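Local coordinates for spore coat polysaccharide biosynthesis protein SpsE (Bacillus subtilis, PDB 1VLI) that probably acts as a sialic acid synthase-like enzyme, of N-acylneuraminate-9-phosphate synthase type, in the making of spore coat polysaccharide, at residues Ala322-Gly327 with Asp333-Leu338; Ala361-Pro366 with Gly370-Asp375. All coordinates share one frame; numbering follows the deposited sequence.

Contact 1: Ala322-Gly327 with Asp333-Leu338; sequences APIQKG and DNIAVL
Ala322 opens the contact beside Asn334, with their CA atoms 5.3 Å apart. Its N lies 3.8 Å from Asn334 O, so the two backbones touch without bonding here; a backbone bond joins Asn334 to Thr321, the residue just before Ala322. After Pro323 the chain brings Ile324 inward, and this side chain carries most of the contact. CG1 of Ile324 is anti to the carbonyl carbon (chi1 -60°), which lays the CG1-CD1 arm across the Asn334 side chain at about a right angle. Ile324 CD1 sits 3.5 Å from Asn334 CG. The same methyl reaches Ile335 CG2 at 3.7 Å, an apolar touch at the start of the strand. Ile324 also touches Phe330 and Ala361. The amide of Asn334 is buried, and its polar atoms are satisfied within the connecting loop. OD1 accepts from Ser331 N, while ND2 gives to Glu328 OE2 and Ala329 O. Asn334 thus braces the turn with its polar end and offers its carbon atoms to Ile324. The contact lies in the SAF (AFP-like) domain, where strand 335-338 pairs antiparallel with strand 317-320. Ile335 packs on helix 352-356 and on strand 317-320.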
loop_
_atom_site.group_PDB
_atom_site.type_symbol
_atom_site.label_atom_id
_atom_site.label_comp_id
_atom_site.label_asym_id
_atom_site.label_seq_id
_atom_site.Cartn_x
_atom_site.Cartn_y
_atom_site.Cartn_z
ATOM N N ALA A 322 -9.953 -2.901 -25.025
ATOM C CA ALA A 322 -10.123 -3.172 -26.465
ATOM C C ALA A 322 -10.849 -1.965 -27.084
ATOM O O ALA A 322 -11.273 -1.100 -26.346
ATOM C CB ALA A 322 -10.930 -4.455 -26.673
ATOM N N PRO A 323 -10.970 -1.849 -28.410
ATOM C CA PRO A 323 -11.824 -0.794 -28.970
ATOM C C PRO A 323 -13.302 -1.079 -28.670
ATOM O O PRO A 323 -13.769 -2.212 -28.816
ATOM C CB PRO A 323 -11.559 -0.874 -30.485
ATOM C CG PRO A 323 -10.335 -1.678 -30.633
ATOM C CD PRO A 323 -10.317 -2.634 -29.473
ATOM N N ILE A 324 -14.024 -0.067 -28.212
ATOM C CA ILE A 324 -15.449 -0.243 -27.955
ATOM C C ILE A 324 -16.249 0.507 -29.000
ATOM O O ILE A 324 -15.967 1.665 -29.300
ATOM C CB ILE A 324 -15.810 0.222 -26.523
ATOM C CG1 ILE A 324 -15.027 -0.597 -25.476
ATOM C CG2 ILE A 324 -17.316 0.112 -26.274
ATOM C CD1 ILE A 324 -15.374 -0.256 -24.051
ATOM N N GLN A 325 -17.249 -0.159 -29.560
ATOM C CA GLN A 325 -18.061 0.451 -30.596
ATOM C C GLN A 325 -19.397 0.970 -30.098
ATOM O O GLN A 325 -19.944 0.479 -29.103
ATOM C CB GLN A 325 -18.237 -0.514 -31.752
ATOM C CG GLN A 325 -16.932 -0.638 -32.597
ATOM C CD GLN A 325 -17.308 -1.571 -33.762
ATOM O OE1 GLN A 325 -17.655 -1.066 -34.935
ATOM N NE2 GLN A 325 -17.304 -2.952 -33.471
ATOM N N LYS A 326 -19.896 1.982 -30.805
ATOM C CA LYS A 326 -21.145 2.655 -30.460
ATOM C C LYS A 326 -22.265 1.637 -30.295
ATOM O O LYS A 326 -22.515 0.872 -31.209
ATOM C CB LYS A 326 -21.531 3.649 -31.573
ATOM C CG LYS A 326 -22.694 4.542 -31.194
ATOM C CD LYS A 326 -23.288 5.275 -32.381
ATOM C CE LYS A 326 -24.061 6.485 -31.871
ATOM N NZ LYS A 326 -24.717 7.194 -33.009
ATOM N N GLY A 327 -22.915 1.601 -29.130
ATOM C CA GLY A 327 -24.032 0.664 -28.941
ATOM C C GLY A 327 -23.648 -0.465 -27.989
ATOM O O GLY A 327 -24.515 -1.089 -27.346
ATOM N N ASP A 333 -14.893 -7.409 -19.923
ATOM C CA ASP A 333 -14.090 -7.743 -21.090
ATOM C C ASP A 333 -13.579 -6.612 -21.978
ATOM O O ASP A 333 -12.706 -6.850 -22.808
ATOM C CB ASP A 333 -14.842 -8.750 -21.957
ATOM C CG ASP A 333 -15.024 -10.075 -21.257
ATOM O OD1 ASP A 333 -14.161 -10.461 -20.428
ATOM O OD2 ASP A 333 -16.012 -10.792 -21.455
ATOM N N ASN A 334 -14.107 -5.403 -21.829
ATOM C CA ASN A 334 -13.603 -4.287 -22.629
ATOM C C ASN A 334 -13.185 -3.043 -21.832
ATOM O O ASN A 334 -12.566 -2.128 -22.382
ATOM C CB ASN A 334 -14.573 -3.919 -23.760
ATOM C CG ASN A 334 -15.978 -3.658 -23.266
ATOM O OD1 ASN A 334 -16.220 -3.354 -22.077
ATOM N ND2 ASN A 334 -16.921 -3.778 -24.169
ATOM N N ILE A 335 -13.502 -3.019 -20.544
ATOM C CA ILE A 335 -12.968 -1.974 -19.677
ATOM C C ILE A 335 -12.363 -2.553 -18.394
ATOM O O ILE A 335 -12.787 -3.624 -17.935
ATOM C CB ILE A 335 -14.040 -0.875 -19.345
ATOM C CG1 ILE A 335 -15.350 -1.499 -18.844
ATOM C CG2 ILE A 335 -14.276 0.044 -20.553
ATOM C CD1 ILE A 335 -16.144 -0.578 -17.947
ATOM N N ALA A 336 -11.395 -1.827 -17.813
ATOM C CA ALA A 336 -10.744 -2.258 -16.583
ATOM C C ALA A 336 -10.318 -1.073 -15.730
ATOM O O ALA A 336 -10.155 0.034 -16.236
ATOM C CB ALA A 336 -9.548 -3.180 -16.876
ATOM N N VAL A 337 -10.175 -1.316 -14.428
ATOM C CA VAL A 337 -9.686 -0.318 -13.462
ATOM C C VAL A 337 -8.142 -0.391 -13.450
ATOM O O VAL A 337 -7.549 -1.363 -12.925
ATOM C CB VAL A 337 -10.295 -0.603 -12.084
ATOM C CG1 VAL A 337 -9.712 0.303 -10.970
ATOM C CG2 VAL A 337 -11.791 -0.474 -12.151
ATOM N N LEU A 338 -7.501 0.598 -14.087
ATOM C CA LEU A 338 -6.049 0.564 -14.348
ATOM C C LEU A 338 -5.384 1.890 -13.970
ATOM O O LEU A 338 -6.060 2.883 -13.783
ATOM C CB LEU A 338 -5.775 0.213 -15.816
ATOM C CG LEU A 338 -6.247 -1.177 -16.249
ATOM C CD1 LEU A 338 -6.439 -1.238 -17.741
ATOM C CD2 LEU A 338 -5.300 -2.267 -15.785
#

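Contact 2: Ala361-Pro366 with Gly370-Asp375; sequences AVRDIP and GIVWDD
Asp375 meets the segment 361-366 with both its backbone and its side chain. The packed part lies around its CB. Ile365 CD1 touches Asp375 CB at 3.7 Å and Ile371 CD1 at 4.0 Å. Ile365 and Ile371 also lean on strand 317-320. Val362 N gives a nearly straight bond to Asp375 O (2.9 Å, 176°), and Val362 CG2 rests against the same oxygen.

The outer side belongs to Arg363, which is exposed. Its CG stands between the backbone N and the carbonyl carbon (chi1 55°), and the extended chain then carries the guanidinium over to the carboxylate. Arg363 NE bonds Asp375 OD1 at 2.7 Å, with the oxygen in the guanidinium plane. NH2 adds a weak bond to the same oxygen. Asp374 CB covers one face of the group, 3.4 Å from Arg363 NH2. The Asp374 carboxylate contributes only a distant opposite charge.

Asp375 OD2 accepts a weak bond from Val372 N, and Asp375 N bonds Val372 O at 3.2 Å. These two bonds tie Asp375 back to Val372 and close a short turn. With an alanine here the Arg363 guanidinium is likely to lose its salt-bridge partner, and Val372 N this weak acceptor. The chemistry implies a divided carboxylate: OD1 takes the arginine and OD2 weakly holds Val372 N, while Ile365 packs on CB.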
loop_
_atom_site.group_PDB
_atom_site.type_symbol
_atom_site.label_atom_id
_atom_site.label_comp_id
_atom_site.label_asym_id
_atom_site.label_seq_id
_atom_site.Cartn_x
_atom_site.Cartn_y
_atom_site.Cartn_z
ATOM N N ALA A 361 -21.978 2.005 -24.856
ATOM C CA ALA A 361 -21.235 3.178 -25.362
ATOM C C ALA A 361 -22.136 4.053 -26.253
ATOM O O ALA A 361 -22.936 3.531 -27.061
ATOM C CB ALA A 361 -19.994 2.714 -26.153
ATOM N N VAL A 362 -22.000 5.377 -26.152
ATOM C CA VAL A 362 -22.735 6.232 -27.108
ATOM C C VAL A 362 -21.905 6.675 -28.310
ATOM O O VAL A 362 -22.411 7.329 -29.208
ATOM C CB VAL A 362 -23.460 7.420 -26.440
ATOM C CG1 VAL A 362 -24.343 6.924 -25.317
ATOM C CG2 VAL A 362 -22.482 8.494 -25.962
ATOM N N ARG A 363 -20.631 6.315 -28.320
ATOM C CA ARG A 363 -19.759 6.547 -29.469
ATOM C C ARG A 363 -18.602 5.557 -29.403
ATOM O O ARG A 363 -18.333 4.988 -28.343
ATOM C CB ARG A 363 -19.202 7.965 -29.447
ATOM C CG ARG A 363 -18.464 8.323 -28.147
ATOM C CD ARG A 363 -18.136 9.799 -28.025
ATOM N NE ARG A 363 -17.078 10.074 -27.053
ATOM C CZ ARG A 363 -16.563 11.286 -26.849
ATOM N NH1 ARG A 363 -17.014 12.317 -27.555
ATOM N NH2 ARG A 363 -15.606 11.483 -25.945
ATOM N N ASP A 364 -17.906 5.390 -30.521
ATOM C CA ASP A 364 -16.689 4.593 -30.577
ATOM C C ASP A 364 -15.643 5.067 -29.573
ATOM O O ASP A 364 -15.382 6.254 -29.481
ATOM C CB ASP A 364 -16.073 4.693 -31.967
ATOM C CG ASP A 364 -16.956 4.095 -33.051
ATOM O OD1 ASP A 364 -17.955 3.399 -32.729
ATOM O OD2 ASP A 364 -16.699 4.273 -34.258
ATOM N N ILE A 365 -15.040 4.144 -28.836
ATOM C CA ILE A 365 -13.925 4.479 -27.957
ATOM C C ILE A 365 -12.726 3.649 -28.399
ATOM O O ILE A 365 -12.843 2.426 -28.545
ATOM C CB ILE A 365 -14.275 4.189 -26.498
ATOM C CG1 ILE A 365 -15.737 4.563 -26.220
ATOM C CG2 ILE A 365 -13.336 4.949 -25.573
ATOM C CD1 ILE A 365 -16.271 4.090 -24.884
ATOM N N PRO A 366 -11.589 4.301 -28.664
ATOM C CA PRO A 366 -10.356 3.577 -28.991
ATOM C C PRO A 366 -9.886 2.700 -27.809
ATOM O O PRO A 366 -10.250 2.965 -26.657
ATOM C CB PRO A 366 -9.359 4.707 -29.270
ATOM C CG PRO A 366 -10.221 5.914 -29.610
ATOM C CD PRO A 366 -11.408 5.768 -28.718
ATOM N N GLY A 370 -8.772 6.290 -21.495
ATOM C CA GLY A 370 -9.585 6.452 -20.326
ATOM C C GLY A 370 -10.982 6.905 -20.698
ATOM O O GLY A 370 -11.153 7.840 -21.504
ATOM N N ILE A 371 -11.967 6.251 -20.080
ATOM C CA ILE A 371 -13.379 6.578 -20.226
ATOM C C ILE A 371 -13.661 7.960 -19.686
ATOM O O ILE A 371 -13.096 8.382 -18.707
ATOM C CB ILE A 371 -14.257 5.570 -19.478
ATOM C CG1 ILE A 371 -13.987 4.159 -19.979
ATOM C CG2 ILE A 371 -15.745 5.892 -19.695
ATOM C CD1 ILE A 371 -14.486 3.934 -21.348
ATOM N N VAL A 372 -14.616 8.609 -20.311
ATOM C CA VAL A 372 -14.901 10.004 -20.165
ATOM C C VAL A 372 -16.445 10.078 -20.255
ATOM O O VAL A 372 -17.082 9.115 -20.683
ATOM C CB VAL A 372 -14.168 10.724 -21.324
ATOM C CG1 VAL A 372 -15.112 11.267 -22.359
ATOM C CG2 VAL A 372 -13.115 11.715 -20.815
ATOM N N TRP A 373 -17.055 11.178 -19.819
ATOM C CA TRP A 373 -18.521 11.234 -19.732
ATOM C C TRP A 373 -19.170 11.236 -21.091
ATOM O O TRP A 373 -20.246 10.661 -21.292
ATOM C CB TRP A 373 -18.979 12.449 -18.923
ATOM C CG TRP A 373 -18.843 12.232 -17.464
ATOM C CD1 TRP A 373 -17.964 12.850 -16.621
ATOM C CD2 TRP A 373 -19.584 11.296 -16.659
ATOM N NE1 TRP A 373 -18.112 12.358 -15.340
ATOM C CE2 TRP A 373 -19.101 11.404 -15.337
ATOM C CE3 TRP A 373 -20.598 10.360 -16.927
ATOM C CZ2 TRP A 373 -19.617 10.641 -14.282
ATOM C CZ3 TRP A 373 -21.092 9.580 -15.871
ATOM C CH2 TRP A 373 -20.601 9.730 -14.579
ATOM N N ASP A 374 -18.501 11.866 -22.043
ATOM C CA ASP A 374 -19.015 11.946 -23.386
ATOM C C ASP A 374 -19.139 10.597 -24.074
ATOM O O ASP A 374 -19.808 10.499 -25.098
ATOM C CB ASP A 374 -18.141 12.872 -24.202
ATOM C CG ASP A 374 -18.495 14.336 -23.999
ATOM O OD1 ASP A 374 -19.447 14.668 -23.248
ATOM O OD2 ASP A 374 -17.856 15.235 -24.564
ATOM N N ASP A 375 -18.498 9.569 -23.516
ATOM C CA ASP A 375 -18.557 8.220 -24.063
ATOM C C ASP A 375 -19.847 7.553 -23.625
ATOM O O ASP A 375 -20.260 6.584 -24.236
ATOM C CB ASP A 375 -17.355 7.369 -23.579
ATOM C CG ASP A 375 -15.997 7.911 -24.069
ATOM O OD1 ASP A 375 -15.987 8.515 -25.168
ATOM O OD2 ASP A 375 -14.898 7.791 -23.434
#

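Both contacts lie in the C-terminal SAF domain, apart from the zinc-bearing TIM barrel. From the N terminus, the chain leaves strand 317-320, and contact 1 closes the loop that leads into strand 335-338. Helix 352-356 follows. Contact 2 then closes a shorter loop near the C terminus. The two are in series and neither nests within the other. The centres of the two contacts are about 9 Å apart. Their first segments lie side by side. Probable backbone hydrogen bonds join them: Ile324 O to Ile365 N at 2.7 Å, and Gly327 N to Ala361 O at 2.8 Å. These bonds tie the loop of the hairpin to the chain beyond helix 352-356.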